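Local coordinates for tyrosyl-DNA phosphodiesterase 2 (PDB 4F1H), which belongs to the endonuclease/exonuclease/phosphatase family and has a DNase I-like fold of two facing mixed beta sheets, here with DNA and magnesium bound, at residues P35-L40 and T70-R75; L155-V160 and R202-R207; T220-A225 and Y245-T250. One frame throughout, in Å; residues are numbered along the deposited sequence.

Contact 1 of 3, residues P35-L40 and T70-R75; sequences PDVVFL and TGIMLR
Val38 and Met73 form a hydrogen-bonded antiparallel pair, bonded in both directions: Val38 N to Met73 O and Met73 N to Val38 O, each 2.8 Å and each in the carbonyl plane. Leu40 and Gly71 repeat the double link two residues on, and Arg75 N reaches Asp36 O at 2.9 Å. The side chains of Val38 and Met73 lie alongside each other, CB to CB 3.8 Å. A bend at chi3 (59°) turns Met73 CE away from Leu40 and leaves SD to meet Leu40 CD1 at 3.7 Å, on the face where Gly71 contributes no side chain. The two strands are inner neighbours in the six-stranded sheet of the DNase I-like fold, 37-43 lying between 69-75 and 4-10. On their other face Val37 CG1, anti to the backbone N (chi1 -172°), meets Ile72 CG2 at 4.0 Å and Leu74 CD2 at 4.1 Å. The same methyl covers one face of the Phe39 ring, offset toward its rim. Beyond Ile72 and Leu74 lie Leu99 and Val103 of strand 97-105, in the second sheet. Met73 also touches Tyr58 and Phe60 of strand 58-62. Asp36 pairs with Arg78 in a salt bridge, and Arg75 NH1 bonds Tyr58 OH.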
loop_
_atom_site.group_PDB
_atom_site.type_symbol
_atom_site.label_atom_id
_atom_site.label_comp_id
_atom_site.label_asym_id
_atom_site.label_seq_id
_atom_site.Cartn_x
_atom_site.Cartn_y
_atom_site.Cartn_z
ATOM N N PRO B 35 10.991 28.082 9.175
ATOM C CA PRO B 35 9.926 27.142 9.519
ATOM C C PRO B 35 9.767 27.073 11.030
ATOM O O PRO B 35 10.775 27.182 11.736
ATOM C CB PRO B 35 10.456 25.791 8.989
ATOM C CG PRO B 35 11.983 25.985 8.833
ATOM C CD PRO B 35 12.158 27.448 8.531
ATOM N N ASP B 36 8.551 26.878 11.513
ATOM C CA ASP B 36 8.323 26.592 12.943
ATOM C C ASP B 36 8.950 25.275 13.423
ATOM O O ASP B 36 9.409 25.200 14.556
ATOM C CB ASP B 36 6.829 26.587 13.221
ATOM C CG ASP B 36 6.196 27.910 12.829
ATOM O OD1 ASP B 36 6.805 28.963 13.155
ATOM O OD2 ASP B 36 5.134 27.900 12.153
ATOM N N VAL B 37 8.992 24.279 12.546
ATOM C CA VAL B 37 9.522 22.959 12.894
ATOM C C VAL B 37 10.367 22.468 11.738
ATOM O O VAL B 37 9.968 22.598 10.565
ATOM C CB VAL B 37 8.406 21.928 13.145
ATOM C CG1 VAL B 37 8.986 20.604 13.701
ATOM C CG2 VAL B 37 7.347 22.473 14.153
ATOM N N VAL B 38 11.517 21.884 12.050
ATOM C CA VAL B 38 12.315 21.224 11.017
ATOM C C VAL B 38 12.471 19.774 11.435
ATOM O O VAL B 38 12.819 19.489 12.580
ATOM C CB VAL B 38 13.709 21.828 10.870
ATOM C CG1 VAL B 38 14.384 21.309 9.596
ATOM C CG2 VAL B 38 13.640 23.368 10.838
ATOM N N PHE B 39 12.205 18.864 10.499
ATOM C CA PHE B 39 12.374 17.434 10.734
ATOM C C PHE B 39 13.520 17.010 9.809
ATOM O O PHE B 39 13.422 17.175 8.573
ATOM C CB PHE B 39 11.104 16.662 10.278
ATOM C CG PHE B 39 9.827 17.081 10.942
ATOM C CD1 PHE B 39 9.054 18.116 10.437
ATOM C CD2 PHE B 39 9.348 16.383 12.045
ATOM C CE1 PHE B 39 7.827 18.479 11.031
ATOM C CE2 PHE B 39 8.101 16.732 12.640
ATOM C CZ PHE B 39 7.330 17.746 12.118
ATOM N N LEU B 40 14.610 16.490 10.385
ATOM C CA LEU B 40 15.798 16.176 9.573
ATOM C C LEU B 40 16.135 14.729 9.713
ATOM O O LEU B 40 15.914 14.117 10.778
ATOM C CB LEU B 40 17.003 17.007 10.005
ATOM C CG LEU B 40 16.830 18.517 9.789
ATOM C CD1 LEU B 40 18.006 19.307 10.374
ATOM C CD2 LEU B 40 16.676 18.826 8.320
ATOM N N THR B 70 18.192 11.114 13.225
ATOM C CA THR B 70 17.199 12.136 12.852
ATOM C C THR B 70 17.294 13.301 13.827
ATOM O O THR B 70 18.014 13.205 14.843
ATOM C CB THR B 70 15.799 11.551 12.947
ATOM O OG1 THR B 70 15.594 11.054 14.289
ATOM C CG2 THR B 70 15.655 10.378 11.907
ATOM N N GLY B 71 16.593 14.401 13.543
ATOM C CA GLY B 71 16.505 15.490 14.503
ATOM C C GLY B 71 15.203 16.244 14.313
ATOM O O GLY B 71 14.599 16.152 13.257
ATOM N N ILE B 72 14.754 16.932 15.357
ATOM C CA ILE B 72 13.650 17.861 15.259
ATOM C C ILE B 72 14.147 19.204 15.794
ATOM O O ILE B 72 14.726 19.267 16.881
ATOM C CB ILE B 72 12.419 17.374 16.057
ATOM C CG1 ILE B 72 11.823 16.112 15.437
ATOM C CG2 ILE B 72 11.349 18.463 16.107
ATOM C CD1 ILE B 72 10.644 15.572 16.300
ATOM N N MET B 73 13.983 20.272 14.999
ATOM C CA MET B 73 14.359 21.628 15.440
ATOM C C MET B 73 13.062 22.380 15.636
ATOM O O MET B 73 12.150 22.331 14.773
ATOM C CB MET B 73 15.197 22.324 14.354
ATOM C CG MET B 73 16.498 21.596 14.085
ATOM S SD MET B 73 17.316 22.245 12.582
ATOM C CE MET B 73 17.531 24.000 13.007
ATOM N N LEU B 74 12.954 23.084 16.765
ATOM C CA LEU B 74 11.751 23.864 17.105
ATOM C C LEU B 74 12.074 25.361 17.161
ATOM O O LEU B 74 13.037 25.769 17.814
ATOM C CB LEU B 74 11.225 23.440 18.498
ATOM C CG LEU B 74 10.939 21.950 18.648
ATOM C CD1 LEU B 74 10.523 21.575 20.105
ATOM C CD2 LEU B 74 9.900 21.529 17.630
ATOM N N ARG B 75 11.311 26.200 16.461
ATOM C CA ARG B 75 11.599 27.632 16.503
ATOM C C ARG B 75 11.156 28.192 17.858
ATOM O O ARG B 75 9.954 28.251 18.133
ATOM C CB ARG B 75 10.849 28.362 15.388
ATOM C CG ARG B 75 11.375 29.823 15.188
ATOM C CD ARG B 75 11.198 30.330 13.739
ATOM N NE ARG B 75 11.848 31.642 13.582
ATOM C CZ ARG B 75 12.991 31.871 12.925
ATOM N NH1 ARG B 75 13.631 30.895 12.288
ATOM N NH2 ARG B 75 13.490 33.104 12.872
#

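Contact 2 of 3, residues L155-V160 and R202-R207; sequences LRDAEV and RCRFDR. With nucleotides of chain A.
Asp157 OD1 is gripped by Arg207 NH2 in a salt bridge of 3.1 Å and by a water, 2.7 Å from OD1, that also accepts from Arg204 NE. A second water, weakly bound to OD1, accepts from Arg207 NH1. The contact joins the start of helix 157-161 to strand 202-211 of the second sheet of the DNase I-like fold, where the DNA backbone passes. Arg207 NE and NH2 both hold Arg204 O side-on, the NE bond 2.9 Å long, and this should fix the rotation of the guanidinium. One of its faces carries Leu155 CB, 3.8 Å above the plane; over the opposite face, toward its rim, lies Arg204 NH2. Arg204 is itself salt-bridged through NH1 to Asp172. At the DNA side Arg156, bent at chi2 (71°), has Phe205 CE1 3.4 Å above the centre of its guanidinium, the two planes 53° apart. The edge of this group faces the phosphates: NH2 reaches OP1 of both DC3 and DG2 of chain A at 2.8 Å, and NE adds a second bond to the DC3 oxygen. Asn154 O takes NH1. The neighbouring backbone joins in, Arg202 N donating to O4' of DC3 of chain A at 2.9 Å and a nearly straight 176°.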
loop_
_atom_site.group_PDB
_atom_site.type_symbol
_atom_site.label_atom_id
_atom_site.label_comp_id
_atom_site.label_asym_id
_atom_site.label_seq_id
_atom_site.Cartn_x
_atom_site.Cartn_y
_atom_site.Cartn_z
ATOM N N LEU B 155 9.178 4.952 1.390
ATOM C CA LEU B 155 7.991 4.173 0.987
ATOM C C LEU B 155 7.758 4.146 -0.506
ATOM O O LEU B 155 8.037 5.101 -1.253
ATOM C CB LEU B 155 6.721 4.740 1.649
ATOM C CG LEU B 155 6.624 4.317 3.122
ATOM C CD1 LEU B 155 5.532 5.158 3.833
ATOM C CD2 LEU B 155 6.449 2.790 3.354
ATOM N N ARG B 156 7.209 3.018 -0.927
ATOM C CA ARG B 156 6.612 2.898 -2.266
ATOM C C ARG B 156 5.092 2.879 -2.040
ATOM O O ARG B 156 4.642 2.407 -0.982
ATOM C CB ARG B 156 7.063 1.561 -2.837
ATOM C CG ARG B 156 8.447 1.569 -3.428
ATOM C CD ARG B 156 9.561 1.690 -2.393
ATOM N NE ARG B 156 10.844 1.685 -3.083
ATOM C CZ ARG B 156 12.034 1.807 -2.508
ATOM N NH1 ARG B 156 12.181 1.994 -1.170
ATOM N NH2 ARG B 156 13.095 1.744 -3.301
ATOM N N ASP B 157 4.301 3.400 -2.990
ATOM C CA ASP B 157 2.837 3.471 -2.812
ATOM C C ASP B 157 2.221 2.146 -2.396
ATOM O O ASP B 157 1.298 2.117 -1.559
ATOM C CB ASP B 157 2.107 3.903 -4.089
ATOM C CG ASP B 157 2.411 5.315 -4.498
ATOM O OD1 ASP B 157 3.028 6.072 -3.714
ATOM O OD2 ASP B 157 2.014 5.673 -5.624
ATOM N N ALA B 158 2.677 1.054 -3.012
ATOM C CA ALA B 158 2.082 -0.224 -2.647
ATOM C C ALA B 158 2.353 -0.660 -1.210
ATOM O O ALA B 158 1.566 -1.399 -0.608
ATOM C CB ALA B 158 2.516 -1.280 -3.609
ATOM N N GLU B 159 3.464 -0.203 -0.637
ATOM C CA GLU B 159 3.772 -0.602 0.734
ATOM C C GLU B 159 2.749 -0.052 1.709
ATOM O O GLU B 159 2.426 -0.700 2.715
ATOM C CB GLU B 159 5.193 -0.159 1.112
ATOM C CG GLU B 159 6.227 -0.919 0.322
ATOM C CD GLU B 159 7.670 -0.431 0.469
ATOM O OE1 GLU B 159 7.922 0.668 1.031
ATOM O OE2 GLU B 159 8.575 -1.162 -0.013
ATOM N N VAL B 160 2.236 1.147 1.411
ATOM C CA VAL B 160 1.182 1.738 2.207
ATOM C C VAL B 160 -0.148 0.980 1.995
ATOM O O VAL B 160 -0.813 0.613 2.967
ATOM C CB VAL B 160 1.010 3.224 1.863
ATOM C CG1 VAL B 160 -0.071 3.829 2.717
ATOM C CG2 VAL B 160 2.354 3.931 2.111
ATOM N N ARG B 202 12.779 7.839 -9.811
ATOM C CA ARG B 202 12.079 9.033 -9.314
ATOM C C ARG B 202 11.104 8.531 -8.253
ATOM O O ARG B 202 10.116 7.897 -8.584
ATOM C CB ARG B 202 11.313 9.737 -10.461
ATOM C CG ARG B 202 12.199 10.071 -11.678
ATOM C CD ARG B 202 11.437 10.864 -12.764
ATOM N NE ARG B 202 11.345 12.291 -12.462
ATOM C CZ ARG B 202 10.473 13.121 -13.041
ATOM N NH1 ARG B 202 9.613 12.663 -13.943
ATOM N NH2 ARG B 202 10.458 14.411 -12.714
ATOM N N CYS B 203 11.399 8.803 -6.980
ATOM C CA CYS B 203 10.710 8.171 -5.856
ATOM C C CYS B 203 10.125 9.201 -4.897
ATOM O O CYS B 203 10.713 10.290 -4.692
ATOM C CB CYS B 203 11.733 7.358 -5.068
ATOM S SG CYS B 203 12.470 6.042 -6.082
ATOM N N ARG B 204 8.965 8.894 -4.330
ATOM C CA ARG B 204 8.364 9.817 -3.365
ATOM C C ARG B 204 8.620 9.256 -1.960
ATOM O O ARG B 204 7.734 8.717 -1.319
ATOM C CB ARG B 204 6.864 10.008 -3.629
ATOM C CG ARG B 204 6.243 11.151 -2.771
ATOM C CD ARG B 204 4.824 11.498 -3.213
ATOM N NE ARG B 204 3.836 10.473 -2.824
ATOM C CZ ARG B 204 3.179 10.442 -1.665
ATOM N NH1 ARG B 204 3.425 11.347 -0.709
ATOM N NH2 ARG B 204 2.288 9.495 -1.445
ATOM N N PHE B 205 9.858 9.390 -1.502
ATOM C CA PHE B 205 10.295 8.782 -0.228
ATOM C C PHE B 205 9.928 9.666 0.961
ATOM O O PHE B 205 9.672 9.165 2.063
ATOM C CB PHE B 205 11.832 8.589 -0.247
ATOM C CG PHE B 205 12.307 7.436 -1.112
ATOM C CD1 PHE B 205 11.450 6.374 -1.450
ATOM C CD2 PHE B 205 13.626 7.412 -1.559
ATOM C CE1 PHE B 205 11.939 5.303 -2.248
ATOM C CE2 PHE B 205 14.095 6.373 -2.343
ATOM C CZ PHE B 205 13.240 5.305 -2.672
ATOM N N ASP B 206 9.919 10.983 0.739
ATOM C CA ASP B 206 9.703 11.914 1.823
ATOM C C ASP B 206 8.239 12.255 1.843
ATOM O O ASP B 206 7.686 12.703 0.822
ATOM C CB ASP B 206 10.587 13.126 1.553
ATOM C CG ASP B 206 12.053 12.714 1.518
ATOM O OD1 ASP B 206 12.642 12.526 2.624
ATOM O OD2 ASP B 206 12.609 12.466 0.419
ATOM N N ARG B 207 7.604 12.019 2.995
ATOM C CA ARG B 207 6.156 12.155 3.118
ATOM C C ARG B 207 5.774 12.765 4.439
ATOM O O ARG B 207 6.515 12.650 5.422
ATOM C CB ARG B 207 5.433 10.793 2.980
ATOM C CG ARG B 207 5.819 9.998 1.713
ATOM C CD ARG B 207 4.940 8.751 1.533
ATOM N NE ARG B 207 5.346 8.115 0.285
ATOM C CZ ARG B 207 4.624 7.232 -0.413
ATOM N NH1 ARG B 207 3.433 6.818 0.021
ATOM N NH2 ARG B 207 5.116 6.764 -1.562
ATOM P P DC A 3 12.313 1.847 -7.241
ATOM O OP1 DC A 3 11.962 1.596 -5.838
ATOM O OP2 DC A 3 12.248 0.723 -8.239
ATOM O "O5'" DC A 3 11.417 3.031 -7.806
ATOM C "C5'" DC A 3 11.857 3.640 -9.047
ATOM C "C4'" DC A 3 10.837 4.693 -9.391
ATOM O "O4'" DC A 3 11.280 5.472 -10.564
ATOM C "C3'" DC A 3 9.442 4.159 -9.689
ATOM O "O3'" DC A 3 8.539 4.976 -8.946
ATOM C "C2'" DC A 3 9.329 4.334 -11.216
ATOM C "C1'" DC A 3 10.161 5.596 -11.437
ATOM N N1 DC A 3 10.799 5.716 -12.773
ATOM C C2 DC A 3 10.637 6.924 -13.467
ATOM O O2 DC A 3 9.939 7.827 -12.974
ATOM N N3 DC A 3 11.242 7.048 -14.683
ATOM C C4 DC A 3 11.969 6.028 -15.167
ATOM N N4 DC A 3 12.542 6.203 -16.369
ATOM C C5 DC A 3 12.146 4.790 -14.462
ATOM C C6 DC A 3 11.550 4.682 -13.263
ATOM P P DG A 2 16.986 2.113 -3.115
ATOM O OP1 DG A 2 15.665 2.520 -2.563
ATOM O OP2 DG A 2 17.546 0.739 -2.833
ATOM O "O5'" DG A 2 16.976 2.166 -4.714
ATOM C "C5'" DG A 2 16.612 3.402 -5.320
ATOM C "C4'" DG A 2 15.936 3.052 -6.630
ATOM O "O4'" DG A 2 16.961 2.631 -7.581
ATOM C "C3'" DG A 2 14.887 1.951 -6.593
ATOM O "O3'" DG A 2 13.780 2.510 -7.307
ATOM C "C2'" DG A 2 15.534 0.806 -7.379
ATOM C "C1'" DG A 2 16.416 1.582 -8.352
ATOM N N9 DG A 2 17.566 0.852 -8.872
ATOM C C8 DG A 2 18.622 0.273 -8.162
ATOM N N7 DG A 2 19.520 -0.302 -8.959
ATOM C C5 DG A 2 18.996 -0.079 -10.259
ATOM C C6 DG A 2 19.486 -0.467 -11.540
ATOM O O6 DG A 2 20.523 -1.084 -11.783
ATOM N N1 DG A 2 18.670 -0.048 -12.593
ATOM C C2 DG A 2 17.509 0.684 -12.416
ATOM N N2 DG A 2 16.817 1.018 -13.521
ATOM N N3 DG A 2 17.022 1.027 -11.225
ATOM C C4 DG A 2 17.826 0.639 -10.204
HETATM O O HOH W 1 7.953 6.194 -3.812
HETATM O O HOH W 2 3.458 8.420 -4.896
HETATM O O HOH W 3 0.694 5.867 -1.120
#

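Contact 3 of 3, residues T220-A225 and Y245-T250; sequences TPDHMA and YCTFNT
Asp222 and Thr247 meet through both backbone and side chain. Asp222 N donates to Thr247 O at 2.8 Å, arriving from above the carbonyl plane, and Thr247 OG1 donates to Asp222 OD2 at 3.0 Å on the anti side of the carboxylate. The same hydroxyl accepts from His223 N at 3.2 Å in a bent bond. It can serve both because chi1 of 56° sets OG1 between the backbone N and the carbonyl carbon. This is the site of a beta bulge: between the Pro221-Phe248 and Met224-Cys246 pairs the register shifts by one residue, so that Asp222 and His223 together face Thr247, and Thr247 N to His223 O closes the bulge. Asp222 OD2 has a second partner in the salt bridge to Lys3, while OD1 receives a water that in turn accepts from Asn249 ND2. That amide also donates to Thr220 OG1 at 2.9 Å, the hydroxyl lying in the amide plane. Regular antiparallel pairing resumes at Met224-Cys246 and at Ala225-Tyr245, the latter bonded in both directions; Tyr245 N to Ala225 O is 2.8 Å. Among the side chains, Met224 CB rests on Cys246 SG at 4.1 Å, and Pro221 CB lies 4.4 Å from Phe248 CD2. The short strand axes run at 146° to each other. Strand 220-227 is an edge strand of the six-stranded sheet within this chain, and 243-249 sits between it and strand 4-10, where Cys246 and Phe248 bond the backbones of Ile6 and Leu4. Pro221, Cys246 and Phe248 all touch Val173 of helix 173-176; in strand 202-211 of the second sheet, Cys246 meets Ile208, and Pro221 and Phe248 meet Leu210.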
loop_
_atom_site.group_PDB
_atom_site.type_symbol
_atom_site.label_atom_id
_atom_site.label_comp_id
_atom_site.label_asym_id
_atom_site.label_seq_id
_atom_site.Cartn_x
_atom_site.Cartn_y
_atom_site.Cartn_z
ATOM N N THR B 220 -6.253 21.515 7.814
ATOM C CA THR B 220 -5.966 21.135 6.442
ATOM C C THR B 220 -4.576 21.653 6.083
ATOM O O THR B 220 -4.147 22.692 6.593
ATOM C CB THR B 220 -6.984 21.761 5.477
ATOM O OG1 THR B 220 -6.998 23.179 5.676
ATOM C CG2 THR B 220 -8.368 21.203 5.760
ATOM N N PRO B 221 -3.866 20.926 5.217
ATOM C CA PRO B 221 -2.654 21.561 4.680
ATOM C C PRO B 221 -3.028 22.737 3.793
ATOM O O PRO B 221 -4.130 22.753 3.224
ATOM C CB PRO B 221 -2.010 20.443 3.851
ATOM C CG PRO B 221 -3.127 19.499 3.500
ATOM C CD PRO B 221 -4.103 19.581 4.656
ATOM N N ASP B 222 -2.125 23.702 3.677
ATOM C CA ASP B 222 -2.351 24.917 2.912
ATOM C C ASP B 222 -1.570 24.864 1.605
ATOM O O ASP B 222 -2.146 24.767 0.525
ATOM C CB ASP B 222 -1.917 26.096 3.768
ATOM C CG ASP B 222 -2.033 27.418 3.047
ATOM O OD1 ASP B 222 -3.068 27.612 2.379
ATOM O OD2 ASP B 222 -1.095 28.253 3.156
ATOM N N HIS B 223 -0.247 24.907 1.709
ATOM C CA HIS B 223 0.598 24.868 0.526
ATOM C C HIS B 223 1.855 24.028 0.775
ATOM O O HIS B 223 2.341 23.947 1.902
ATOM C CB HIS B 223 0.933 26.305 0.111
ATOM C CG HIS B 223 2.251 26.454 -0.571
ATOM N ND1 HIS B 223 2.412 26.273 -1.930
ATOM C CD2 HIS B 223 3.474 26.776 -0.086
ATOM C CE1 HIS B 223 3.678 26.469 -2.250
ATOM N NE2 HIS B 223 4.345 26.778 -1.148
ATOM N N MET B 224 2.347 23.380 -0.274
ATOM C CA MET B 224 3.580 22.584 -0.194
ATOM C C MET B 224 4.506 22.914 -1.377
ATOM O O MET B 224 4.023 23.229 -2.481
ATOM C CB MET B 224 3.196 21.097 -0.147
ATOM C CG MET B 224 4.309 20.104 -0.276
ATOM S SD MET B 224 3.557 18.444 -0.505
ATOM C CE MET B 224 5.042 17.510 -0.880
ATOM N N ALA B 225 5.822 22.877 -1.150
ATOM C CA ALA B 225 6.804 23.029 -2.220
ATOM C C ALA B 225 7.997 22.140 -1.973
ATOM O O ALA B 225 8.362 21.898 -0.808
ATOM C CB ALA B 225 7.258 24.475 -2.284
ATOM N N TYR B 245 8.897 21.889 1.977
ATOM C CA TYR B 245 8.341 22.975 2.796
ATOM C C TYR B 245 6.803 22.867 2.796
ATOM O O TYR B 245 6.173 22.654 1.748
ATOM C CB TYR B 245 8.767 24.339 2.245
ATOM C CG TYR B 245 8.102 25.508 2.956
ATOM C CD1 TYR B 245 8.427 25.831 4.269
ATOM C CD2 TYR B 245 7.174 26.303 2.284
ATOM C CE1 TYR B 245 7.821 26.903 4.914
ATOM C CE2 TYR B 245 6.580 27.369 2.914
ATOM C CZ TYR B 245 6.895 27.653 4.217
ATOM O OH TYR B 245 6.267 28.707 4.842
ATOM N N CYS B 246 6.169 22.969 3.961
ATOM C CA CYS B 246 4.711 22.844 3.963
ATOM C C CYS B 246 4.094 23.736 5.019
ATOM O O CYS B 246 4.618 23.844 6.127
ATOM C CB CYS B 246 4.303 21.386 4.241
ATOM S SG CYS B 246 2.569 21.022 3.884
ATOM N N THR B 247 2.977 24.371 4.689
ATOM C CA THR B 247 2.207 25.114 5.690
ATOM C C THR B 247 0.848 24.480 5.980
ATOM O O THR B 247 0.304 23.724 5.166
ATOM C CB THR B 247 1.959 26.576 5.278
ATOM O OG1 THR B 247 1.304 26.591 4.007
ATOM C CG2 THR B 247 3.236 27.340 5.149
ATOM N N PHE B 248 0.278 24.835 7.125
ATOM C CA PHE B 248 -0.989 24.244 7.559
ATOM C C PHE B 248 -1.960 25.318 8.034
ATOM O O PHE B 248 -1.537 26.305 8.644
ATOM C CB PHE B 248 -0.766 23.272 8.709
ATOM C CG PHE B 248 0.114 22.113 8.346
ATOM C CD1 PHE B 248 1.495 22.269 8.390
ATOM C CD2 PHE B 248 -0.424 20.894 7.941
ATOM C CE1 PHE B 248 2.338 21.208 8.033
ATOM C CE2 PHE B 248 0.416 19.825 7.591
ATOM C CZ PHE B 248 1.793 19.997 7.617
ATOM N N ASN B 249 -3.245 25.082 7.768
ATOM C CA ASN B 249 -4.329 25.951 8.235
ATOM C C ASN B 249 -4.718 25.527 9.632
ATOM O O ASN B 249 -5.455 24.552 9.825
ATOM C CB ASN B 249 -5.533 25.856 7.296
ATOM C CG ASN B 249 -5.212 26.369 5.908
ATOM O OD1 ASN B 249 -4.693 27.480 5.752
ATOM N ND2 ASN B 249 -5.483 25.547 4.890
ATOM N N THR B 250 -4.163 26.236 10.600
ATOM C CA THR B 250 -4.307 25.876 11.996
ATOM C C THR B 250 -5.019 27.020 12.715
ATOM O O THR B 250 -5.788 26.792 13.659
ATOM C CB THR B 250 -2.919 25.568 12.610
ATOM O OG1 THR B 250 -2.651 24.160 12.592
ATOM C CG2 THR B 250 -2.787 26.113 13.995
ATOM O OXT THR B 250 -4.871 28.190 12.327
HETATM O O HOH W 4 -5.435 26.437 1.881
#

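From the N terminus, contact 1 comes first, closing a 29-residue excursion that contains helix 45-54 and strand 58-62. The chain then builds the first strands of the second sheet and helix 124-140 before contact 2 closes 41 residues, including helix 173-176, by bringing 155-160 to 202-207. Strand 202-211 is followed by strand 220-227 in the first sheet, and contact 3 closes the last, 19-residue loop near the C terminus. The three are strictly in series; none nests or crosses. Contacts 1 and 3 belong to the same sheet, with strand 4-10 between 37-43 and 243-249, whereas contact 2 lies across the chain's centre from contact 1, beside the DNA.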